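Local atomic coordinates of inositol-3-phosphate synthase (Caenorhabditis elegans, PDB entry 1VKO), a protein that is a synthase of four subunits, each with a Rossmann-type domain, that binds nicotinamide-adenine-dinucleotide. Residues 372-375 and 376-380; 487-490 and 491-494. One frame throughout, in Å; residues are numbered along the deposited sequence.

In the fold
Both contacts are local, each made by one continuous piece of chain; their centres are about 17 Å apart and their nearest atoms about 6 Å. Interaction 1 lies on helix 367-378 and runs on to Val380, is partly buried, and faces the ligands: helical backbone bonds set out two lysines that reach a pyrophosphate and the NAD. Interaction 2 is at the surface, in the loop between strand 469-470 and helix 498-513, where a proline-rich turn leans on Phe525 of a second subunit. The chemistry follows the place: ammonium groups meeting phosphate and ribose oxygens in the pocket, and a single carbonyl gripped twice by one threonine, with a little apolar contact beside it, in the loop.

Interaction 1: 372-375 and 376-380; sequences SKEI and SKSSV. With POP (pyrophosphate 2-), chain H; NAD (nicotinamide-adenine-dinucleotide), chain G.
Lys373 and Lys377 stand one turn apart on helix 367-378; both line the pyrophosphate pocket, and Lys373 that of the NAD as well. The helix keeps them in step through its i to i+4 bond, Lys377 N to Lys373 O, which is 3.0 Å long and nearly straight at 166°. Their aliphatic parts pass at a slant, with Lys373 CG 3.7 Å from Lys377 CD, before the ammonium groups separate. Lys373 leaves the helix with CG anti to the backbone N (chi1 -174°), then bends at chi2 and chi3 so that NZ comes between the two ligands: it binds POP O5 at 3.1 Å and the ribose oxygen NAD O2D at 2.8 Å, and Asp324 forms a salt bridge with it. Lys377 NZ spans both phosphate groups, with POP O6 at 2.6 Å and POP O3 at 3.0 Å. Ser376 OG is hydrogen-bonded to Asp324 and lies 2.9 Å from Lys373 O; Asp324 thus links the Lys373 ammonium to a serine three residues along the same helix. One residue further along than the lysine pair, Ser378 N binds Glu374 O at 2.9 Å, and the Ser378 hydroxyl adds a weak bond to the same carbonyl. Lys414, Lys484 and the backbone amides of Gly328 and Gln329 also bind the pyrophosphate, in a lysine-rich anion pocket beside the dinucleotide.

Interaction 2: 487-490 and 491-494; sequences VVPP and GTPI
The carbonyl of Pro489 accepts two hydrogen bonds from Thr492 at its edge: the amide and the hydroxyl approach in the carbonyl plane, on the two sides of the C=O direction. The pyrrolidine ring of Pro489 meets the same threonine with a face, over which Thr492 OG1 hangs 4.0 Å from Pro489 CB. Of the two bonds the backbone one is the longer, Thr492 N to Pro489 O at 3.3 Å, and is bent, with an N-H...O angle of 136°. It closes a type II beta turn from Pro489 to Thr492, with Pro490 and Gly491 at the two corners; the positive phi of Gly491 (79°) is the conformation that a type II turn needs at its third position and that glycine adopts easily. The hydroxyl bond is short, Thr492 OG1 to Pro489 O at 2.7 Å, and lands on a lone pair. It is possible because chi1 of 65° sets OG1 between the threonine's own N and carbonyl carbon, turned back toward the acceptor its amide already uses. Beside the turn Val488 CG2 rests against the Thr492 backbone, 3.3 Å from Thr492 O, and meets Ile494 CG1 at 4.2 Å. Phe525 of a second subunit packs on Pro489, Thr492 and Pro493, while the Pro490 ring touches Glu314 of helix 307-316. Pro489, Pro490 and Pro493 have no amide hydrogen to give, and the turn's backbone bond comes from Thr492; the turn is closed by one carbonyl bound twice by that residue, the compact hydroxyl bond reinforcing a stretched backbone one.

Interaction 1: 372-375 and 376-380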
ATOM      1  N   SER A 372      18.626  18.910  -9.925  1.00 40.35           N
ATOM      2  CA  SER A 372      18.160  20.041  -9.097  1.00 38.23           C
ATOM      3  C   SER A 372      17.243  19.492  -7.988  1.00 40.65           C
ATOM      4  O   SER A 372      17.494  19.678  -6.787  1.00 40.82           O
ATOM      5  CB  SER A 372      17.368  21.082  -9.931  1.00 41.82           C
ATOM      6  OG  SER A 372      18.164  21.880 -10.802  1.00 35.31           O
ATOM      7  N   LYS A 373      16.179  18.804  -8.411  1.00 42.48           N
ATOM      8  CA  LYS A 373      15.134  18.263  -7.516  1.00 43.67           C
ATOM      9  C   LYS A 373      15.549  17.081  -6.607  1.00 45.36           C
ATOM     10  O   LYS A 373      15.244  17.092  -5.402  1.00 47.81           O
ATOM     11  CB  LYS A 373      13.895  17.887  -8.341  1.00 41.20           C
ATOM     12  CG  LYS A 373      12.715  17.468  -7.495  1.00 42.66           C
ATOM     13  CD  LYS A 373      11.967  18.666  -6.882  1.00 42.80           C
ATOM     14  CE  LYS A 373      11.224  19.477  -7.946  1.00 17.20           C
ATOM     15  NZ  LYS A 373      10.733  20.719  -7.294  1.00 24.37           N
ATOM     16  N   GLU A 374      16.195  16.056  -7.180  1.00 45.18           N
ATOM     17  CA  GLU A 374      16.796  14.950  -6.393  1.00 45.97           C
ATOM     18  C   GLU A 374      17.580  15.405  -5.154  1.00 46.75           C
ATOM     19  O   GLU A 374      17.353  14.883  -4.064  1.00 47.81           O
ATOM     20  CB  GLU A 374      17.709  14.078  -7.266  1.00 45.09           C
ATOM     21  CG  GLU A 374      18.308  12.854  -6.559  1.00 43.50           C
ATOM     22  CD  GLU A 374      19.124  11.997  -7.512  1.00 48.26           C
ATOM     23  OE1 GLU A 374      19.921  12.585  -8.288  1.00 49.47           O
ATOM     24  OE2 GLU A 374      18.957  10.745  -7.511  1.00 43.74           O
ATOM     25  N   ILE A 375      18.503  16.357  -5.329  1.00 49.38           N
ATOM     26  CA  ILE A 375      19.312  16.897  -4.216  1.00 51.40           C
ATOM     27  C   ILE A 375      18.453  17.448  -3.064  1.00 51.04           C
ATOM     28  O   ILE A 375      18.711  17.127  -1.898  1.00 50.94           O
ATOM     29  CB  ILE A 375      20.333  17.992  -4.703  1.00 52.26           C
ATOM     30  CG1 ILE A 375      21.335  17.407  -5.714  1.00 49.47           C
ATOM     31  CG2 ILE A 375      21.055  18.668  -3.483  1.00 52.90           C
ATOM     32  CD1 ILE A 375      22.396  18.399  -6.215  1.00 32.52           C
ATOM     33  N   SER A 376      17.448  18.270  -3.406  1.00 49.45           N
ATOM     34  CA  SER A 376      16.582  18.964  -2.425  1.00 47.34           C
ATOM     35  C   SER A 376      15.599  18.031  -1.717  1.00 47.57           C
ATOM     36  O   SER A 376      15.274  18.248  -0.545  1.00 47.05           O
ATOM     37  CB  SER A 376      15.817  20.126  -3.081  1.00 47.45           C
ATOM     38  OG  SER A 376      14.828  19.619  -3.946  1.00 33.93           O
ATOM     39  N   LYS A 377      15.124  17.010  -2.438  1.00 47.78           N
ATOM     40  CA  LYS A 377      14.322  15.922  -1.844  1.00 49.29           C
ATOM     41  C   LYS A 377      15.149  14.993  -0.888  1.00 49.82           C
ATOM     42  O   LYS A 377      14.659  14.568   0.179  1.00 46.77           O
ATOM     43  CB  LYS A 377      13.606  15.111  -2.950  1.00 49.31           C
ATOM     44  CG  LYS A 377      12.449  15.862  -3.689  1.00 43.05           C
ATOM     45  CD  LYS A 377      11.855  15.009  -4.820  1.00 42.85           C
ATOM     46  CE  LYS A 377      10.836  13.963  -4.318  1.00 37.63           C
ATOM     47  NZ  LYS A 377       9.392  14.392  -4.461  1.00 26.94           N
ATOM     48  N   SER A 378      16.395  14.703  -1.283  1.00 50.64           N
ATOM     49  CA  SER A 378      17.291  13.793  -0.563  1.00 52.26           C
ATOM     50  C   SER A 378      17.887  14.409   0.708  1.00 53.87           C
ATOM     51  O   SER A 378      18.406  13.685   1.557  1.00 56.00           O
ATOM     52  CB  SER A 378      18.437  13.327  -1.484  1.00 51.67           C
ATOM     53  OG  SER A 378      18.041  12.297  -2.392  1.00 56.13           O
ATOM     54  N   SER A 379      17.817  15.737   0.836  1.00 55.49           N
ATOM     55  CA  SER A 379      18.588  16.480   1.869  1.00 55.89           C
ATOM     56  C   SER A 379      17.990  16.561   3.295  1.00 54.33           C
ATOM     57  O   SER A 379      18.702  16.940   4.229  1.00 53.30           O
ATOM     58  CB  SER A 379      18.947  17.900   1.361  1.00 56.22           C
ATOM     59  OG  SER A 379      17.845  18.816   1.428  1.00 58.76           O
ATOM     60  N   VAL A 380      16.710  16.198   3.454  1.00 54.47           N
ATOM     61  CA  VAL A 380      15.920  16.534   4.666  1.00 56.30           C
ATOM     62  C   VAL A 380      16.103  15.670   5.948  1.00 57.99           C
ATOM     63  O   VAL A 380      15.479  15.949   6.993  1.00 57.60           O
ATOM     64  CB  VAL A 380      14.392  16.693   4.354  1.00 55.99           C
ATOM     65  CG1 VAL A 380      14.131  17.959   3.586  1.00 57.12           C
ATOM     66  CG2 VAL A 380      13.827  15.461   3.632  1.00 55.13           C
TER
HETATM   67  P1  POP H 602       7.105  16.988  -2.482  1.00 50.92           P
HETATM   68  O1  POP H 602       6.779  17.676  -1.165  1.00 48.27           O
HETATM   69  O2  POP H 602       5.915  16.183  -2.949  1.00 54.44           O
HETATM   70  O3  POP H 602       8.283  16.047  -2.278  1.00 38.38           O
HETATM   71  O   POP H 602       7.417  18.123  -3.614  1.00 48.93           O
HETATM   72  P2  POP H 602       7.801  17.867  -5.179  1.00 52.01           P
HETATM   73  O4  POP H 602       6.543  18.092  -6.012  1.00 46.73           O
HETATM   74  O5  POP H 602       8.911  18.836  -5.564  1.00 50.61           O
HETATM   75  O6  POP H 602       8.297  16.460  -5.529  1.00 50.86           O
HETATM   76  PA  NAD G 601       4.388  24.217 -14.884  1.00 25.23           P
HETATM   77  O1A NAD G 601       5.050  23.724 -16.080  1.00 15.07           O
HETATM   78  O2A NAD G 601       2.940  23.978 -15.014  1.00 18.41           O
HETATM   79  O5B NAD G 601       4.777  25.746 -14.725  1.00 28.60           O
HETATM   80  C5B NAD G 601       5.935  26.246 -15.323  1.00 24.71           C
HETATM   81  C4B NAD G 601       5.543  27.485 -16.107  1.00 16.86           C
HETATM   82  O4B NAD G 601       6.656  28.349 -16.155  1.00 27.42           O
HETATM   83  C3B NAD G 601       5.177  27.173 -17.530  1.00 19.58           C
HETATM   84  O3B NAD G 601       4.139  28.091 -17.832  1.00 17.06           O
HETATM   85  C2B NAD G 601       6.356  27.590 -18.362  1.00 17.79           C
HETATM   86  O2B NAD G 601       5.788  28.260 -19.485  1.00 24.24           O
HETATM   87  C1B NAD G 601       7.015  28.641 -17.474  1.00 17.26           C
HETATM   88  N9A NAD G 601       8.463  28.935 -17.624  1.00 16.04           N
HETATM   89  C8A NAD G 601       9.508  28.105 -17.894  1.00 29.17           C
HETATM   90  N7A NAD G 601      10.635  28.848 -17.955  1.00 22.19           N
HETATM   91  C5A NAD G 601      10.358  30.147 -17.736  1.00 27.77           C
HETATM   92  C6A NAD G 601      11.124  31.325 -17.724  1.00 32.19           C
HETATM   93  N6A NAD G 601      12.438  31.359 -18.004  1.00 28.02           N
HETATM   94  N1A NAD G 601      10.491  32.519 -17.489  1.00 14.67           N
HETATM   95  C2A NAD G 601       9.141  32.567 -17.302  1.00 25.60           C
HETATM   96  N3A NAD G 601       8.415  31.422 -17.361  1.00 14.80           N
HETATM   97  C4A NAD G 601       8.990  30.217 -17.561  1.00 27.36           C
HETATM   98  O3  NAD G 601       4.987  23.546 -13.535  1.00 18.80           O
HETATM   99  PN  NAD G 601       4.297  23.829 -12.128  1.00 17.82           P
HETATM  100  O1N NAD G 601       3.588  25.131 -12.244  1.00 34.71           O
HETATM  101  O2N NAD G 601       3.538  22.630 -11.764  1.00 16.31           O
HETATM  102  O5D NAD G 601       5.508  24.135 -11.093  1.00 21.97           O
HETATM  103  C5D NAD G 601       6.549  25.034 -11.434  1.00 24.86           C
HETATM  104  C4D NAD G 601       7.848  24.831 -10.631  1.00 24.67           C
HETATM  105  O4D NAD G 601       7.565  24.704  -9.259  1.00 27.08           O
HETATM  106  C3D NAD G 601       8.644  23.582 -11.029  1.00 23.94           C
HETATM  107  O3D NAD G 601      10.007  23.902 -11.029  1.00 29.51           O
HETATM  108  C2D NAD G 601       8.460  22.662  -9.848  1.00 31.80           C
HETATM  109  O2D NAD G 601       9.545  21.786  -9.584  1.00 36.09           O
HETATM  110  C1D NAD G 601       8.341  23.655  -8.725  1.00 28.92           C
HETATM  111  N1N NAD G 601       7.753  22.917  -7.612  1.00 25.40           N
HETATM  112  C2N NAD G 601       6.505  22.392  -7.731  1.00 13.40           C
HETATM  113  C3N NAD G 601       5.983  21.675  -6.677  1.00 19.34           C
HETATM  114  C7N NAD G 601       4.517  21.462  -6.702  1.00 25.56           C
HETATM  115  O7N NAD G 601       3.859  21.925  -7.867  1.00 31.73           O
HETATM  116  N7N NAD G 601       3.903  20.889  -5.660  1.00 25.15           N
HETATM  117  C4N NAD G 601       6.712  21.498  -5.485  1.00 16.31           C
HETATM  118  C5N NAD G 601       7.982  22.023  -5.394  1.00 15.55           C
HETATM  119  C6N NAD G 601       8.510  22.736  -6.481  1.00 18.21           C

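Interaction 2: 487-490 and 491-494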
ATOM      1  N   VAL A 487      17.579  27.738   2.334  1.00 28.71           N
ATOM      2  CA  VAL A 487      18.729  28.575   2.299  1.00 27.47           C
ATOM      3  C   VAL A 487      18.668  29.384   3.615  1.00 30.41           C
ATOM      4  O   VAL A 487      17.596  29.860   4.040  1.00 28.99           O
ATOM      5  CB  VAL A 487      18.664  29.485   1.047  1.00 29.12           C
ATOM      6  CG1 VAL A 487      19.879  30.446   0.960  1.00 28.75           C
ATOM      7  CG2 VAL A 487      18.590  28.625  -0.212  1.00 25.89           C
ATOM      8  N   VAL A 488      19.816  29.510   4.274  1.00 30.83           N
ATOM      9  CA  VAL A 488      19.867  30.084   5.612  1.00 31.24           C
ATOM     10  C   VAL A 488      21.067  31.043   5.752  1.00 34.08           C
ATOM     11  O   VAL A 488      22.098  30.874   5.067  1.00 34.90           O
ATOM     12  CB  VAL A 488      19.929  28.980   6.701  1.00 33.03           C
ATOM     13  CG1 VAL A 488      18.718  28.030   6.609  1.00 23.36           C
ATOM     14  CG2 VAL A 488      21.293  28.228   6.659  1.00 30.77           C
ATOM     15  N   PRO A 489      20.960  32.035   6.637  1.00 33.08           N
ATOM     16  CA  PRO A 489      22.046  32.979   6.820  1.00 32.67           C
ATOM     17  C   PRO A 489      23.386  32.266   6.934  1.00 34.38           C
ATOM     18  O   PRO A 489      23.481  31.288   7.659  1.00 35.99           O
ATOM     19  CB  PRO A 489      21.677  33.664   8.122  1.00 31.29           C
ATOM     20  CG  PRO A 489      20.178  33.668   8.088  1.00 31.35           C
ATOM     21  CD  PRO A 489      19.809  32.343   7.512  1.00 31.35           C
ATOM     22  N   PRO A 490      24.406  32.735   6.214  1.00 37.00           N
ATOM     23  CA  PRO A 490      25.744  32.081   6.236  1.00 39.22           C
ATOM     24  C   PRO A 490      26.234  31.703   7.646  1.00 40.17           C
ATOM     25  O   PRO A 490      26.082  32.484   8.597  1.00 40.73           O
ATOM     26  CB  PRO A 490      26.687  33.122   5.598  1.00 39.48           C
ATOM     27  CG  PRO A 490      25.778  34.294   5.086  1.00 41.71           C
ATOM     28  CD  PRO A 490      24.343  33.903   5.302  1.00 37.10           C
ATOM     29  N   GLY A 491      26.799  30.506   7.770  1.00 41.16           N
ATOM     30  CA  GLY A 491      27.368  30.029   9.036  1.00 41.30           C
ATOM     31  C   GLY A 491      26.399  29.507  10.089  1.00 40.65           C
ATOM     32  O   GLY A 491      26.785  29.306  11.257  1.00 43.79           O
ATOM     33  N   THR A 492      25.140  29.310   9.709  1.00 37.28           N
ATOM     34  CA  THR A 492      24.144  28.777  10.645  1.00 34.16           C
ATOM     35  C   THR A 492      23.551  27.471  10.089  1.00 35.30           C
ATOM     36  O   THR A 492      23.553  27.266   8.861  1.00 32.31           O
ATOM     37  CB  THR A 492      23.047  29.788  10.913  1.00 32.10           C
ATOM     38  OG1 THR A 492      22.319  30.016   9.708  1.00 33.28           O
ATOM     39  CG2 THR A 492      23.620  31.158  11.284  1.00 30.53           C
ATOM     40  N   PRO A 493      23.056  26.596  10.980  1.00 34.50           N
ATOM     41  CA  PRO A 493      22.580  25.277  10.597  1.00 32.34           C
ATOM     42  C   PRO A 493      21.223  25.274   9.893  1.00 31.63           C
ATOM     43  O   PRO A 493      20.349  26.067  10.212  1.00 28.31           O
ATOM     44  CB  PRO A 493      22.432  24.575  11.937  1.00 31.68           C
ATOM     45  CG  PRO A 493      22.115  25.652  12.883  1.00 31.04           C
ATOM     46  CD  PRO A 493      22.915  26.811  12.432  1.00 34.16           C
ATOM     47  N   ILE A 494      21.076  24.348   8.949  1.00 34.12           N
ATOM     48  CA  ILE A 494      19.815  24.062   8.285  1.00 36.28           C
ATOM     49  C   ILE A 494      18.907  23.283   9.220  1.00 37.48           C
ATOM     50  O   ILE A 494      19.352  22.425   9.978  1.00 33.87           O
ATOM     51  CB  ILE A 494      20.077  23.259   7.012  1.00 37.28           C
ATOM     52  CG1 ILE A 494      20.721  24.161   5.936  1.00 41.95           C
ATOM     53  CG2 ILE A 494      18.796  22.675   6.496  1.00 31.17           C
ATOM     54  CD1 ILE A 494      21.686  23.421   5.013  1.00 46.41           C
TER